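Local atomic coordinates of Phenylalanine/tyrosine ammonia-lyase (Rhodosporidium toruloides, PDB entry 1Y2M), a protein that catalyses the non-oxidative deamination of L-phenylalanine and L-tyrosine, giving trans-cinnamate and p-coumarate and releasing ammonium. Residues V553-Q558 against K626-E631; S567-E572 against S613-S618. All blocks are in the same frame, centred on the assembly; numbering follows the deposited sequence.

Interaction 1: V553-Q558 against K626-E631; sequences VSLIDQ and KVAAAE
L555 is directed from its helix toward the A628–A629 step of the facing helix, and its forked end straddles the two alanines. CD1 goes to A629, reaching the backbone rather than only the methyl: it lies 3.7 Å from A629 CA and 4.0 Å from A629 CB. The other branch turns to A628, where L555 CD2 meets CB at a looser 4.3 Å. The first torsion places CG anti to the carbonyl carbon, beside the backbone N (chi1 -80°), and the second carries CD1 outward, nearly anti to CA (chi2 161°), which is how this methyl gains the reach to touch main chain. The two alanines present themselves differently, A628 with its CB bond directed toward the leucine and A629 with its own running across the approach. Because both are so small, the backbones come near each other, with 6.8 Å between the CA atoms of L555 and A629.

W625 and S632 also touch L555, and together with A628 and A629 they surround it with the i, i+3, i+4, i+7 spacing of a knobs-into-holes socket. The helices joined are 506-560 and 619-646, in a helical arm, with the centre of the contact about 50 Å from the centre of the chain, consistent with the shielding domain that eukaryotic phenylalanine ammonia-lyases carry beyond their histidase-like core. No hydrogen bond crosses between the two segments, and the contact is one of apolar packing. A629 also packs on F601 of helix 593-611, while K626, one turn earlier, sends NZ to H598 ND1 on that helix.

Interaction 2: S567-E572 against S613-S618; sequences SNLRDE and SSTSLS
S567 OG holds two backbone groups: it accepts from L569 N at 3.1 Å and itself bonds to M564 O. The first of these closes an ST turn, bent rather than straight (N-H...O angle 145°), in the chain leading into helix 570-587, and probably helps fix the backbone of L569, the residue that reaches across to S614 and T615. The facing segment is the loop between helices 593-611 and 619-646, so the contact joins the chain entering helix 570-587 to that loop, toward the far end of the helical arm.

On the leucine a single methyl does the touching. L569 CD1 meets T615 CG2 at 3.9 Å and lies 4.0 Å from S614 OG, a van der Waals approach to the hydroxyl. The leucine and threonine side chains run past one another in opposite directions, so they meet alongside. In T615 the first torsion (chi1 71°) splits the two branches by chemistry: OG1 sits between the backbone N and the carbonyl carbon and bonds to L612 O, leaving CG2, anti to the carbonyl carbon, as the branch that meets the leucine. L612 also packs against L569. The same loop borders the second subunit, with T615 and L617 resting on L619 of that chain. Its last residue, S618, is the N-cap of helix 619-646, its OG accepting from A621 N.

Both interactions lie in the same remote helical arm, on one side of the chain's centre and about 15 Å apart between their centres. Interaction 1 is the more enclosed, a partly buried apolar join between the bodies of helices 506-560 and 619-646; interaction 2 is a surface contact between the chain entering helix 570-587 and the loop before helix 619-646, where hydroxyl groups turn to nearby main chain. They share helix 619-646 at one remove, since the loop 613-618 leads into it. A charged bridge ties the two directly: D557 OD1 and R570 NE form a salt bridge of 2.7 Å, fastening helix 570-587 to helix 506-560, which precedes it in the chain.

Interaction 1: V553-Q558 against K626-E631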
# COMPACT_ATOMS: atom_id res chain seq x y z
N VAL B 553 25.33 12.99 -53.04
CA VAL B 553 25.23 13.84 -54.22
C VAL B 553 26.30 13.45 -55.23
O VAL B 553 26.04 13.33 -56.44
CB VAL B 553 25.35 15.32 -53.82
CG1 VAL B 553 25.38 16.21 -55.05
CG2 VAL B 553 24.20 15.71 -52.89
N SER B 554 27.53 13.29 -54.76
CA SER B 554 28.65 12.99 -55.61
C SER B 554 28.51 11.67 -56.35
O SER B 554 28.79 11.58 -57.55
CB SER B 554 29.92 12.97 -54.78
OG SER B 554 31.01 12.47 -55.55
N LEU B 555 28.07 10.64 -55.62
CA LEU B 555 27.88 9.32 -56.23
C LEU B 555 26.75 9.34 -57.24
O LEU B 555 26.83 8.72 -58.29
CB LEU B 555 27.62 8.25 -55.16
CG LEU B 555 28.88 7.74 -54.46
CD1 LEU B 555 28.54 7.06 -53.14
CD2 LEU B 555 29.70 6.83 -55.37
N ILE B 556 25.67 10.05 -56.91
CA ILE B 556 24.56 10.26 -57.85
C ILE B 556 25.07 10.95 -59.12
O ILE B 556 24.70 10.60 -60.25
CB ILE B 556 23.42 11.06 -57.19
CG1 ILE B 556 22.55 10.15 -56.32
CG2 ILE B 556 22.57 11.77 -58.21
CD1 ILE B 556 21.45 10.90 -55.58
N ASP B 557 25.92 11.96 -58.96
CA ASP B 557 26.45 12.64 -60.14
C ASP B 557 27.33 11.74 -60.98
O ASP B 557 27.23 11.70 -62.22
CB ASP B 557 27.26 13.88 -59.75
CG ASP B 557 26.38 15.02 -59.34
OD1 ASP B 557 25.18 15.01 -59.71
OD2 ASP B 557 26.90 15.94 -58.68
N GLN B 558 28.21 11.02 -60.30
CA GLN B 558 29.13 10.14 -60.96
C GLN B 558 28.39 9.05 -61.73
O GLN B 558 28.75 8.77 -62.89
CB GLN B 558 30.07 9.52 -59.95
CG GLN B 558 31.07 8.55 -60.54
CD GLN B 558 31.95 7.88 -59.48
OE1 GLN B 558 31.65 7.91 -58.28
NE2 GLN B 558 33.05 7.25 -59.93
N LYS B 626 24.15 1.48 -56.29
CA LYS B 626 23.72 0.93 -55.01
C LYS B 626 24.88 0.31 -54.21
O LYS B 626 25.06 0.54 -53.02
CB LYS B 626 22.59 -0.10 -55.26
CG LYS B 626 22.09 -0.82 -54.01
CD LYS B 626 22.89 -2.06 -53.67
CE LYS B 626 22.19 -2.91 -52.61
NZ LYS B 626 22.84 -4.25 -52.41
N VAL B 627 25.66 -0.52 -54.89
CA VAL B 627 26.77 -1.21 -54.23
C VAL B 627 27.85 -0.19 -53.83
O VAL B 627 28.36 -0.19 -52.68
CB VAL B 627 27.31 -2.34 -55.10
CG1 VAL B 627 28.59 -2.89 -54.51
CG2 VAL B 627 26.27 -3.47 -55.21
N ALA B 628 28.21 0.70 -54.75
CA ALA B 628 29.25 1.70 -54.43
C ALA B 628 28.79 2.59 -53.30
O ALA B 628 29.55 2.94 -52.40
CB ALA B 628 29.58 2.53 -55.64
N ALA B 629 27.51 2.97 -53.29
CA ALA B 629 27.04 3.84 -52.25
C ALA B 629 27.06 3.16 -50.90
O ALA B 629 27.43 3.77 -49.89
CB ALA B 629 25.68 4.35 -52.59
N ALA B 630 26.60 1.90 -50.86
CA ALA B 630 26.65 1.15 -49.60
C ALA B 630 28.09 1.02 -49.08
O ALA B 630 28.36 1.20 -47.88
CB ALA B 630 26.02 -0.19 -49.77
N GLU B 631 29.02 0.66 -49.98
CA GLU B 631 30.44 0.49 -49.60
C GLU B 631 30.99 1.78 -49.04
O GLU B 631 31.72 1.80 -48.03
CB GLU B 631 31.28 -0.02 -50.78
CG GLU B 631 31.02 -1.47 -51.06
CD GLU B 631 31.69 -1.92 -52.34
OE1 GLU B 631 32.21 -1.04 -53.08
OE2 GLU B 631 31.67 -3.14 -52.62

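Interaction 2: S567-E572 against S613-S618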
# COMPACT_ATOMS: atom_id res chain seq x y z
N SER B 567 17.77 17.28 -68.30
CA SER B 567 16.51 17.02 -67.63
C SER B 567 16.38 17.90 -66.39
O SER B 567 17.32 18.60 -65.96
CB SER B 567 16.43 15.55 -67.19
OG SER B 567 17.20 15.32 -66.01
N ASN B 568 15.22 17.80 -65.78
CA ASN B 568 15.00 18.41 -64.49
C ASN B 568 14.78 17.32 -63.46
O ASN B 568 13.93 17.45 -62.56
CB ASN B 568 13.80 19.38 -64.58
CG ASN B 568 13.63 20.19 -63.33
OD1 ASN B 568 14.62 20.49 -62.63
ND2 ASN B 568 12.38 20.50 -62.98
N LEU B 569 15.64 16.29 -63.52
CA LEU B 569 15.53 15.12 -62.60
C LEU B 569 16.47 15.12 -61.40
O LEU B 569 16.24 14.39 -60.43
CB LEU B 569 15.78 13.81 -63.36
CG LEU B 569 14.84 13.53 -64.51
CD1 LEU B 569 15.35 12.36 -65.31
CD2 LEU B 569 13.48 13.28 -63.94
N ARG B 570 17.52 15.94 -61.43
CA ARG B 570 18.56 15.86 -60.38
C ARG B 570 18.10 16.32 -58.99
O ARG B 570 18.30 15.61 -58.00
CB ARG B 570 19.81 16.60 -60.81
CG ARG B 570 20.92 16.55 -59.77
CD ARG B 570 22.24 16.93 -60.42
NE ARG B 570 23.37 17.05 -59.48
CZ ARG B 570 23.62 18.13 -58.73
NH1 ARG B 570 22.78 19.16 -58.69
NH2 ARG B 570 24.69 18.15 -57.96
N ASP B 571 17.52 17.52 -58.91
CA ASP B 571 16.93 18.01 -57.64
C ASP B 571 15.98 16.98 -57.07
O ASP B 571 16.07 16.62 -55.90
CB ASP B 571 16.11 19.28 -57.87
CG ASP B 571 16.87 20.52 -57.61
OD1 ASP B 571 18.13 20.46 -57.69
OD2 ASP B 571 16.20 21.56 -57.36
N GLU B 572 15.05 16.53 -57.90
CA GLU B 572 14.06 15.57 -57.43
C GLU B 572 14.74 14.30 -56.89
O GLU B 572 14.35 13.76 -55.85
CB GLU B 572 13.11 15.19 -58.57
CG GLU B 572 11.94 14.35 -58.12
CD GLU B 572 11.07 13.79 -59.24
OE1 GLU B 572 11.29 14.11 -60.44
OE2 GLU B 572 10.15 13.02 -58.89
N SER B 613 12.87 6.76 -64.17
CA SER B 613 12.24 5.79 -65.07
C SER B 613 12.25 6.20 -66.55
O SER B 613 12.08 5.34 -67.44
CB SER B 613 10.79 5.53 -64.66
OG SER B 613 10.06 6.70 -64.91
N SER B 614 12.36 7.50 -66.84
CA SER B 614 12.44 7.97 -68.24
C SER B 614 13.82 7.80 -68.93
O SER B 614 13.95 8.01 -70.16
CB SER B 614 12.03 9.44 -68.33
OG SER B 614 13.05 10.25 -67.77
N THR B 615 14.85 7.45 -68.14
CA THR B 615 16.24 7.43 -68.62
C THR B 615 16.70 6.11 -69.22
O THR B 615 16.04 5.08 -69.11
CB THR B 615 17.21 7.78 -67.49
OG1 THR B 615 17.28 6.69 -66.54
CG2 THR B 615 16.78 9.09 -66.79
N SER B 616 17.90 6.15 -69.78
CA SER B 616 18.46 5.01 -70.48
C SER B 616 19.30 4.08 -69.58
O SER B 616 19.93 3.14 -70.09
CB SER B 616 19.32 5.54 -71.64
OG SER B 616 20.35 6.33 -71.10
N LEU B 617 19.33 4.34 -68.28
CA LEU B 617 20.17 3.59 -67.34
C LEU B 617 19.84 2.12 -67.34
O LEU B 617 18.68 1.75 -67.29
CB LEU B 617 20.03 4.13 -65.93
CG LEU B 617 20.77 5.47 -65.76
CD1 LEU B 617 20.30 6.23 -64.53
CD2 LEU B 617 22.30 5.27 -65.77
N SER B 618 20.86 1.29 -67.34
CA SER B 618 20.64 -0.14 -67.16
C SER B 618 20.44 -0.53 -65.70
O SER B 618 20.89 0.16 -64.76
CB SER B 618 21.82 -0.90 -67.71
OG SER B 618 22.94 -0.72 -66.86